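Local coordinates for protein LbaCas13a H328A (C2c2) (Lachnospiraceae bacterium NK4A179, PDB 5WLH) that binds a CRISPR guide RNA in its precursor form and, as an RNA-targeting Cas13a nuclease, probably cleaves RNA selected by that guide, at residues Phe114-Ala117 with Phe118-Tyr121; Tyr1213-Ala1216 with Lys1217-Asn1221. All blocks are in the same frame, centred on the assembly; numbering follows the deposited sequence.

Two short local contacts, one at the start of a helix and one just past the end of another, illustrate how side chains a few residues apart pack along a helix and round a turn. Interaction 1 lies in the first turns of helix 115-130, and interaction 2 where helix 1205-1216 gives way to a loop. They are independent sites: their centres are 71 Å apart and their nearest atoms about 61 Å. Neither touches the bound RNA, the nearest atoms being about 14 Å from it for interaction 1 and about 13 Å for interaction 2. Four i+4 to i backbone bonds run through interaction 1, one turn-closing bond through interaction 2, and in both a phenylalanine of the later segment packs back on the residues before it.

Interaction 1 (Phe114-Ala117 with Phe118-Tyr121); sequences FEKA and FEKY
Phe118 opens the second segment with its N-H on Phe114 O, at 2.9 Å and 165°, a nearly linear bond that ties the residue just before the helix into its first turn. Its ring lies back against the same residue, obliquely: CE2 lies 3.7 Å from Phe114 CB, while CD2 comes 3.2 Å from Phe114 O. With CG anti to the carbonyl carbon (chi1 -78°), the ring is directed back toward the start of the helix, and Tyr231 touches it from a loop. The ring of Phe114 itself turns away from Phe118 onto helix 146-155, where Thr148, Arg151 and Leu152 receive it.

Glu119 follows, its N bonded to Glu115 O at 3.0 Å. Its CG stands anti to the backbone N (chi1 -178°) and the chain runs on extended, lying alongside Lys116 and pointing the same way. The bent lysine chain brings Lys116 NZ to Glu119 OE2 in a salt bridge whose modelled length is doubtfully short, an i to i+3 pair on the partly solvent-facing flank; OE1 has a long, weak ion pair with Lys236.

The backbone bonds from Phe118 and Glu119 begin the i+4 to i ladder of an alpha-helix at the N-terminal end of helix 115-130. Lys120 adds the next rung, N to Lys116 O at 2.9 Å, and its CB rests 3.4 Å from that oxygen; its NZ turns away to a weak hydrogen bond with Thr141 O. Tyr121 N closes on Ala117 O at 2.8 Å, and the tyrosine ring departs toward helix 218-230, stacking with Phe139 and hydrogen-bonding Asp224 through its hydroxyl.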
loop_
_atom_site.group_PDB
_atom_site.type_symbol
_atom_site.label_atom_id
_atom_site.label_comp_id
_atom_site.label_asym_id
_atom_site.label_seq_id
_atom_site.Cartn_x
_atom_site.Cartn_y
_atom_site.Cartn_z
ATOM N N PHE A 114 6.655 -26.121 45.534
ATOM C CA PHE A 114 7.922 -26.106 44.818
ATOM C C PHE A 114 7.924 -25.190 43.602
ATOM O O PHE A 114 8.936 -25.132 42.900
ATOM C CB PHE A 114 8.291 -27.532 44.407
ATOM C CG PHE A 114 8.133 -28.511 45.518
ATOM C CD1 PHE A 114 8.821 -28.326 46.710
ATOM C CD2 PHE A 114 7.269 -29.591 45.399
ATOM C CE1 PHE A 114 8.670 -29.224 47.760
ATOM C CE2 PHE A 114 7.115 -30.493 46.448
ATOM C CZ PHE A 114 7.816 -30.309 47.623
ATOM N N GLU A 115 6.830 -24.469 43.346
ATOM C CA GLU A 115 6.775 -23.592 42.181
ATOM C C GLU A 115 7.915 -22.583 42.198
ATOM O O GLU A 115 8.555 -22.341 41.168
ATOM C CB GLU A 115 5.433 -22.871 42.132
ATOM C CG GLU A 115 4.281 -23.744 41.706
ATOM C CD GLU A 115 2.987 -22.970 41.629
ATOM O OE1 GLU A 115 2.917 -21.878 42.237
ATOM O OE2 GLU A 115 2.047 -23.455 40.963
ATOM N N LYS A 116 8.185 -21.989 43.363
ATOM C CA LYS A 116 9.264 -21.014 43.470
ATOM C C LYS A 116 10.620 -21.664 43.220
ATOM O O LYS A 116 11.477 -21.083 42.545
ATOM C CB LYS A 116 9.235 -20.342 44.844
ATOM C CG LYS A 116 8.447 -19.029 44.906
ATOM C CD LYS A 116 9.131 -17.914 44.113
ATOM C CE LYS A 116 8.125 -17.120 43.281
ATOM N NZ LYS A 116 8.751 -16.507 42.071
ATOM N N ALA A 117 10.838 -22.866 43.755
ATOM C CA ALA A 117 12.115 -23.541 43.537
ATOM C C ALA A 117 12.315 -23.878 42.064
ATOM O O ALA A 117 13.412 -23.700 41.519
ATOM C CB ALA A 117 12.194 -24.807 44.390
ATOM N N PHE A 118 11.259 -24.362 41.403
ATOM C CA PHE A 118 11.349 -24.722 39.990
ATOM C C PHE A 118 11.616 -23.491 39.129
ATOM O O PHE A 118 12.432 -23.539 38.201
ATOM C CB PHE A 118 10.058 -25.408 39.540
ATOM C CG PHE A 118 9.935 -26.857 39.953
ATOM C CD1 PHE A 118 10.968 -27.752 39.732
ATOM C CD2 PHE A 118 8.760 -27.324 40.527
ATOM C CE1 PHE A 118 10.840 -29.092 40.100
ATOM C CE2 PHE A 118 8.618 -28.645 40.895
ATOM C CZ PHE A 118 9.667 -29.538 40.680
ATOM N N GLU A 119 10.949 -22.375 39.426
ATOM C CA GLU A 119 11.217 -21.152 38.670
ATOM C C GLU A 119 12.645 -20.675 38.886
ATOM O O GLU A 119 13.305 -20.230 37.940
ATOM C CB GLU A 119 10.233 -20.047 39.050
ATOM C CG GLU A 119 10.447 -18.766 38.239
ATOM C CD GLU A 119 9.776 -17.549 38.848
ATOM O OE1 GLU A 119 9.247 -16.715 38.078
ATOM O OE2 GLU A 119 9.773 -17.426 40.095
ATOM N N LYS A 120 13.134 -20.745 40.128
ATOM C CA LYS A 120 14.513 -20.365 40.407
ATOM C C LYS A 120 15.494 -21.287 39.692
ATOM O O LYS A 120 16.520 -20.832 39.173
ATOM C CB LYS A 120 14.760 -20.374 41.914
ATOM C CG LYS A 120 16.223 -20.298 42.300
ATOM C CD LYS A 120 16.747 -18.878 42.211
ATOM C CE LYS A 120 17.828 -18.648 43.252
ATOM N NZ LYS A 120 17.423 -19.184 44.583
ATOM N N TYR A 121 15.198 -22.591 39.666
ATOM C CA TYR A 121 15.966 -23.532 38.857
ATOM C C TYR A 121 16.037 -23.085 37.402
ATOM O O TYR A 121 17.105 -23.099 36.781
ATOM C CB TYR A 121 15.319 -24.914 38.944
ATOM C CG TYR A 121 16.005 -25.993 38.142
ATOM C CD1 TYR A 121 15.706 -26.199 36.793
ATOM C CD2 TYR A 121 16.930 -26.831 38.744
ATOM C CE1 TYR A 121 16.336 -27.195 36.071
ATOM C CE2 TYR A 121 17.550 -27.837 38.036
ATOM C CZ TYR A 121 17.260 -28.014 36.710
ATOM O OH TYR A 121 17.902 -29.022 36.040
#

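Interaction 2 (Tyr1213-Ala1216 with Lys1217-Asn1221); sequences YRYA and KSFEN
Phe1219 folds back over Ala1216, and its side chain can be followed outward atom by atom. CB lies 3.2 Å from Ala1216 O, and CG is slightly nearer still to the same oxygen. Because CG is anti to the carbonyl carbon (chi1 -66°), the ring swings back beside its own backbone N and over the alanine. CD2 meets Ala1216 CB at 3.6 Å, and CE2 reaches both CB and CA. Ala1216 CA sits over one face of the ring, 3.9 Å from the centroid, a CH-pi contact.

The backbone beneath is a type I beta turn from Ala1216 to Phe1219, which carries the chain out of helix 1205-1216 into the loop. It is closed by Phe1219 N on Ala1216 O at 2.7 Å, with an N-H...O angle of 167°.

At the tip, Phe1219 CZ approaches Tyr1215 CZ at 4.0 Å. The phenylalanine turns its edge to the face of the tyrosine ring in a T-shaped pair, with centroids 5.6 Å apart and planes at 77°; the tyrosine hydroxyl lies at the phenylalanine's edge and hydrogen-bonds Thr1154 O. Were Phe1219 replaced by an alanine, the Tyr1215 face would probably lose its aromatic edge partner and a gap would be likely to open beside Ala1216 CB. Within the turn, the aliphatic part of Lys1217 crosses Arg1214, CE meeting the guanidinium edge 3.3 Å from NH1. Arg1214 has polar partners before the helix in sequence, NE bonding Val1189 O and NH2 more weakly Asp1190 O.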
loop_
_atom_site.group_PDB
_atom_site.type_symbol
_atom_site.label_atom_id
_atom_site.label_comp_id
_atom_site.label_asym_id
_atom_site.label_seq_id
_atom_site.Cartn_x
_atom_site.Cartn_y
_atom_site.Cartn_z
ATOM N N TYR A 1213 22.652 20.610 -12.694
ATOM C CA TYR A 1213 23.929 20.303 -13.326
ATOM C C TYR A 1213 24.721 21.573 -13.614
ATOM O O TYR A 1213 25.933 21.612 -13.397
ATOM C CB TYR A 1213 23.690 19.510 -14.607
ATOM C CG TYR A 1213 23.647 18.005 -14.396
ATOM C CD1 TYR A 1213 22.504 17.378 -13.891
ATOM C CD2 TYR A 1213 24.752 17.205 -14.699
ATOM C CE1 TYR A 1213 22.459 15.997 -13.703
ATOM C CE2 TYR A 1213 24.716 15.826 -14.505
ATOM C CZ TYR A 1213 23.568 15.229 -14.010
ATOM O OH TYR A 1213 23.533 13.862 -13.811
ATOM N N ARG A 1214 24.049 22.635 -14.072
ATOM C CA ARG A 1214 24.737 23.891 -14.355
ATOM C C ARG A 1214 25.086 24.661 -13.090
ATOM O O ARG A 1214 26.027 25.462 -13.103
ATOM C CB ARG A 1214 23.901 24.762 -15.300
ATOM C CG ARG A 1214 23.515 24.002 -16.556
ATOM C CD ARG A 1214 24.333 24.406 -17.777
ATOM N NE ARG A 1214 24.706 25.816 -17.782
ATOM C CZ ARG A 1214 25.945 26.273 -17.948
ATOM N NH1 ARG A 1214 26.966 25.444 -18.100
ATOM N NH2 ARG A 1214 26.161 27.576 -17.945
ATOM N N TYR A 1215 24.371 24.418 -11.994
ATOM C CA TYR A 1215 24.803 24.901 -10.692
ATOM C C TYR A 1215 26.062 24.182 -10.234
ATOM O O TYR A 1215 27.044 24.813 -9.828
ATOM C CB TYR A 1215 23.679 24.710 -9.671
ATOM C CG TYR A 1215 24.142 24.544 -8.238
ATOM C CD1 TYR A 1215 24.744 25.592 -7.552
ATOM C CD2 TYR A 1215 23.946 23.343 -7.559
ATOM C CE1 TYR A 1215 25.151 25.451 -6.261
ATOM C CE2 TYR A 1215 24.349 23.190 -6.263
ATOM C CZ TYR A 1215 24.947 24.237 -5.609
ATOM O OH TYR A 1215 25.350 24.082 -4.313
ATOM N N ALA A 1216 26.043 22.860 -10.273
ATOM C CA ALA A 1216 27.161 22.081 -9.768
ATOM C C ALA A 1216 28.358 22.111 -10.700
ATOM O O ALA A 1216 29.448 21.711 -10.292
ATOM C CB ALA A 1216 26.726 20.633 -9.553
ATOM N N LYS A 1217 28.167 22.584 -11.927
ATOM C CA LYS A 1217 29.098 22.352 -13.026
ATOM C C LYS A 1217 30.487 22.884 -12.734
ATOM O O LYS A 1217 31.465 22.404 -13.317
ATOM C CB LYS A 1217 28.548 22.988 -14.288
ATOM C CG LYS A 1217 29.018 22.354 -15.546
ATOM C CD LYS A 1217 27.875 22.211 -16.485
ATOM C CE LYS A 1217 28.342 22.438 -17.873
ATOM N NZ LYS A 1217 29.502 21.539 -18.110
ATOM N N SER A 1218 30.587 23.875 -11.860
ATOM C CA SER A 1218 31.870 24.425 -11.466
ATOM C C SER A 1218 32.699 23.445 -10.639
ATOM O O SER A 1218 33.931 23.566 -10.609
ATOM C CB SER A 1218 31.612 25.705 -10.687
ATOM O OG SER A 1218 30.412 25.573 -9.931
ATOM N N PHE A 1219 32.050 22.470 -9.990
ATOM C CA PHE A 1219 32.708 21.653 -8.977
ATOM C C PHE A 1219 33.868 20.872 -9.587
ATOM O O PHE A 1219 33.737 20.249 -10.646
ATOM C CB PHE A 1219 31.702 20.696 -8.321
ATOM C CG PHE A 1219 30.617 21.382 -7.491
ATOM C CD1 PHE A 1219 30.766 22.686 -7.032
ATOM C CD2 PHE A 1219 29.448 20.701 -7.162
ATOM C CE1 PHE A 1219 29.768 23.292 -6.272
ATOM C CE2 PHE A 1219 28.443 21.307 -6.404
ATOM C CZ PHE A 1219 28.605 22.605 -5.965
ATOM N N GLU A 1220 35.019 20.931 -8.922
ATOM C CA GLU A 1220 36.226 20.284 -9.422
ATOM C C GLU A 1220 36.370 18.845 -8.952
ATOM O O GLU A 1220 36.944 18.023 -9.675
ATOM C CB GLU A 1220 37.462 21.077 -8.994
ATOM C CG GLU A 1220 37.604 22.433 -9.659
ATOM C CD GLU A 1220 38.948 22.575 -10.336
ATOM O OE1 GLU A 1220 39.493 21.530 -10.743
ATOM O OE2 GLU A 1220 39.464 23.705 -10.448
ATOM N N ASN A 1221 35.867 18.522 -7.760
ATOM C CA ASN A 1221 36.059 17.202 -7.167
ATOM C C ASN A 1221 35.127 16.139 -7.739
ATOM O O ASN A 1221 35.213 14.977 -7.324
ATOM C CB ASN A 1221 35.888 17.282 -5.646
ATOM C CG ASN A 1221 34.768 18.220 -5.230
ATOM O OD1 ASN A 1221 33.892 18.557 -6.027
ATOM N ND2 ASN A 1221 34.797 18.650 -3.973
#